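Local structure of alpha-amylase G-6 (Bacillus halodurans, 2C3G) at residues Leu62-Arg67 with Gly90-Asp95. The protein is the family 26 carbohydrate-binding module of a longer alpha-amylase and probably attaches the enzyme to starch. Numbering follows the deposited sequence.
Sequences LLFKDR and GEWHVD. With CD (cadmium ion), chain C.
Leu62 and Trp92 stand on strands of two different sheets, their CA atoms 12.7 Å apart, while Phe64 and Gly90 approach to 11.5 Å between CA atoms; at that separation the backbones do not pair, and every close contact is between side chains. Trp92 reaches across with the benzo half of its indole. With chi1 at -72°, its CG is turned away from its own carbonyl carbon and the indole is carried toward strand 59-66, where the far atoms of the ring end against Leu62 and Phe64, which come from the opposite direction. Leu62 CD1 sits beside the rim of the indole, nearly level with it, 4.1 Å from Trp92 CZ2. Phe64 presents its ring edge: Phe64 CZ is 3.9 Å from Trp92 CH2, which lies close to the phenyl plane. The two residues of strand 59-66 also pack on each other, since Leu62 CD1 rests 3.8 Å above the plane of the Phe64 ring, displaced from the ring centre. Further apolar residues pack on the trio: Ile9 touches all three, Phe11 stacks on Phe64, and Phe80 meets Trp92 edge-to-face. Within 90-95, the backbone N of Trp92 donates to Glu91 OE2 at 3.0 Å, with an N-H...O angle of 152°, on the anti side and tilted 25° from the carboxylate plane. The next residue, His93, turns to the metal instead, binding cadmium through NE2 at 2.3 Å, with Asp89 and a water among the other ligands. Leu62 and Phe64 belong to the antiparallel sheet of strands 20-28, 59-66 and 71-82, Trp92 to an outermost strand of the mixed sheet; their meeting in a buried apolar layer between sheets is characteristic of the beta-sandwich fold of starch-binding modules.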
loop_
_atom_site.group_PDB
_atom_site.type_symbol
_atom_site.label_atom_id
_atom_site.label_comp_id
_atom_site.label_asym_id
_atom_site.label_seq_id
_atom_site.Cartn_x
_atom_site.Cartn_y
_atom_site.Cartn_z
ATOM N N LEU A 62 -4.422 5.003 -2.437
ATOM C CA LEU A 62 -3.728 4.501 -1.243
ATOM C C LEU A 62 -2.802 5.455 -0.462
ATOM O O LEU A 62 -2.208 6.385 -0.999
ATOM C CB LEU A 62 -3.015 3.170 -1.553
ATOM C CG LEU A 62 -1.783 3.167 -2.477
ATOM C CD1 LEU A 62 -0.525 3.542 -1.704
ATOM C CD2 LEU A 62 -1.642 1.816 -3.156
ATOM N N LEU A 63 -2.693 5.194 0.830
ATOM C CA LEU A 63 -1.681 5.845 1.659
ATOM C C LEU A 63 -0.990 4.789 2.518
ATOM O O LEU A 63 -1.602 3.808 2.908
ATOM C CB LEU A 63 -2.311 6.910 2.572
ATOM C CG LEU A 63 -3.058 8.091 1.950
ATOM C CD1 LEU A 63 -4.568 7.916 2.118
ATOM C CD2 LEU A 63 -2.614 9.389 2.565
ATOM N N PHE A 64 0.283 5.017 2.803
ATOM C CA PHE A 64 1.017 4.259 3.809
ATOM C C PHE A 64 0.888 4.967 5.150
ATOM O O PHE A 64 0.781 6.195 5.203
ATOM C CB PHE A 64 2.489 4.132 3.404
ATOM C CG PHE A 64 2.672 3.544 2.038
ATOM C CD1 PHE A 64 2.382 2.202 1.810
ATOM C CD2 PHE A 64 3.074 4.338 0.972
ATOM C CE1 PHE A 64 2.514 1.649 0.532
ATOM C CE2 PHE A 64 3.218 3.794 -0.316
ATOM C CZ PHE A 64 2.932 2.451 -0.537
ATOM N N LYS A 65 0.878 4.182 6.223
ATOM C CA LYS A 65 0.823 4.689 7.589
ATOM C C LYS A 65 1.427 3.694 8.581
ATOM O O LYS A 65 1.521 2.504 8.296
ATOM C CB LYS A 65 -0.623 4.993 7.988
ATOM C CG LYS A 65 -1.563 3.808 8.012
ATOM C CD LYS A 65 -2.978 4.236 8.400
ATOM C CE LYS A 65 -3.058 4.669 9.847
ATOM N NZ LYS A 65 -3.102 3.512 10.755
ATOM N N ASP A 66 1.838 4.175 9.749
ATOM C CA ASP A 66 2.133 3.240 10.836
ATOM C C ASP A 66 1.019 3.229 11.875
ATOM O O ASP A 66 -0.006 3.891 11.692
ATOM C CB ASP A 66 3.552 3.414 11.439
ATOM C CG ASP A 66 3.809 4.786 12.057
ATOM O OD1 ASP A 66 2.864 5.501 12.440
ATOM O OD2 ASP A 66 4.970 5.221 12.218
ATOM N N ARG A 67 1.207 2.470 12.951
ATOM C CA ARG A 67 0.177 2.348 13.984
ATOM C C ARG A 67 0.169 3.575 14.894
ATOM O O ARG A 67 -0.634 3.663 15.821
ATOM C CB ARG A 67 0.342 1.055 14.800
ATOM C CG ARG A 67 -0.938 0.229 14.895
ATOM C CD ARG A 67 -1.307 -0.259 16.307
ATOM N NE ARG A 67 -2.676 0.123 16.673
ATOM C CZ ARG A 67 -3.164 0.166 17.920
ATOM N NH1 ARG A 67 -2.404 -0.163 18.964
ATOM N NH2 ARG A 67 -4.423 0.546 18.121
ATOM N N GLY A 90 9.769 6.337 -2.352
ATOM C CA GLY A 90 9.859 7.768 -2.566
ATOM C C GLY A 90 9.530 8.047 -4.020
ATOM O O GLY A 90 9.099 9.137 -4.363
ATOM N N GLU A 91 9.742 7.055 -4.877
ATOM C CA GLU A 91 9.205 7.067 -6.242
ATOM C C GLU A 91 8.599 5.687 -6.495
ATOM O O GLU A 91 8.963 4.716 -5.826
ATOM C CB GLU A 91 10.293 7.373 -7.276
ATOM C CG GLU A 91 9.834 7.334 -8.735
ATOM C CD GLU A 91 8.765 8.400 -9.049
ATOM O OE1 GLU A 91 9.185 9.584 -9.207
ATOM O OE2 GLU A 91 7.535 8.064 -9.115
ATOM N N TRP A 92 7.645 5.614 -7.432
ATOM C CA TRP A 92 7.073 4.354 -7.857
ATOM C C TRP A 92 7.895 3.645 -8.936
ATOM O O TRP A 92 8.353 4.256 -9.911
ATOM C CB TRP A 92 5.646 4.549 -8.323
ATOM C CG TRP A 92 4.688 4.828 -7.201
ATOM C CD1 TRP A 92 4.237 6.041 -6.809
ATOM C CD2 TRP A 92 4.052 3.864 -6.340
ATOM N NE1 TRP A 92 3.356 5.913 -5.757
ATOM C CE2 TRP A 92 3.215 4.583 -5.452
ATOM C CE3 TRP A 92 4.078 2.470 -6.249
ATOM C CZ2 TRP A 92 2.444 3.956 -4.475
ATOM C CZ3 TRP A 92 3.312 1.850 -5.291
ATOM C CH2 TRP A 92 2.499 2.594 -4.402
ATOM N N HIS A 93 8.082 2.344 -8.730
ATOM C CA HIS A 93 8.717 1.458 -9.708
ATOM C C HIS A 93 7.805 0.257 -9.862
ATOM O O HIS A 93 7.214 -0.184 -8.867
ATOM C CB HIS A 93 10.077 0.931 -9.213
ATOM C CG HIS A 93 11.067 1.992 -8.865
ATOM N ND1 HIS A 93 12.101 2.352 -9.712
ATOM C CD2 HIS A 93 11.229 2.727 -7.737
ATOM C CE1 HIS A 93 12.826 3.291 -9.133
ATOM N NE2 HIS A 93 12.318 3.537 -7.937
ATOM N N VAL A 94 7.715 -0.282 -11.087
ATOM C CA VAL A 94 6.957 -1.516 -11.342
ATOM C C VAL A 94 7.638 -2.783 -10.848
ATOM O O VAL A 94 6.972 -3.631 -10.245
ATOM C CB VAL A 94 6.510 -1.694 -12.837
ATOM C CG1 VAL A 94 5.798 -0.446 -13.315
ATOM C CG2 VAL A 94 7.710 -2.075 -13.768
ATOM N N ASP A 95 8.943 -2.909 -11.127
ATOM C CA ASP A 95 9.784 -3.948 -10.534
ATOM C C ASP A 95 10.690 -3.370 -9.437
ATOM O O ASP A 95 10.954 -2.168 -9.408
ATOM C CB ASP A 95 10.650 -4.661 -11.586
ATOM C CG ASP A 95 9.925 -4.882 -12.924
ATOM O OD1 ASP A 95 8.818 -5.491 -12.942
ATOM O OD2 ASP A 95 10.412 -4.482 -14.005
HETATM CD CD CD C . 13.563 4.648 -6.304
HETATM O O HOH W 1 15.476 3.779 -7.196
#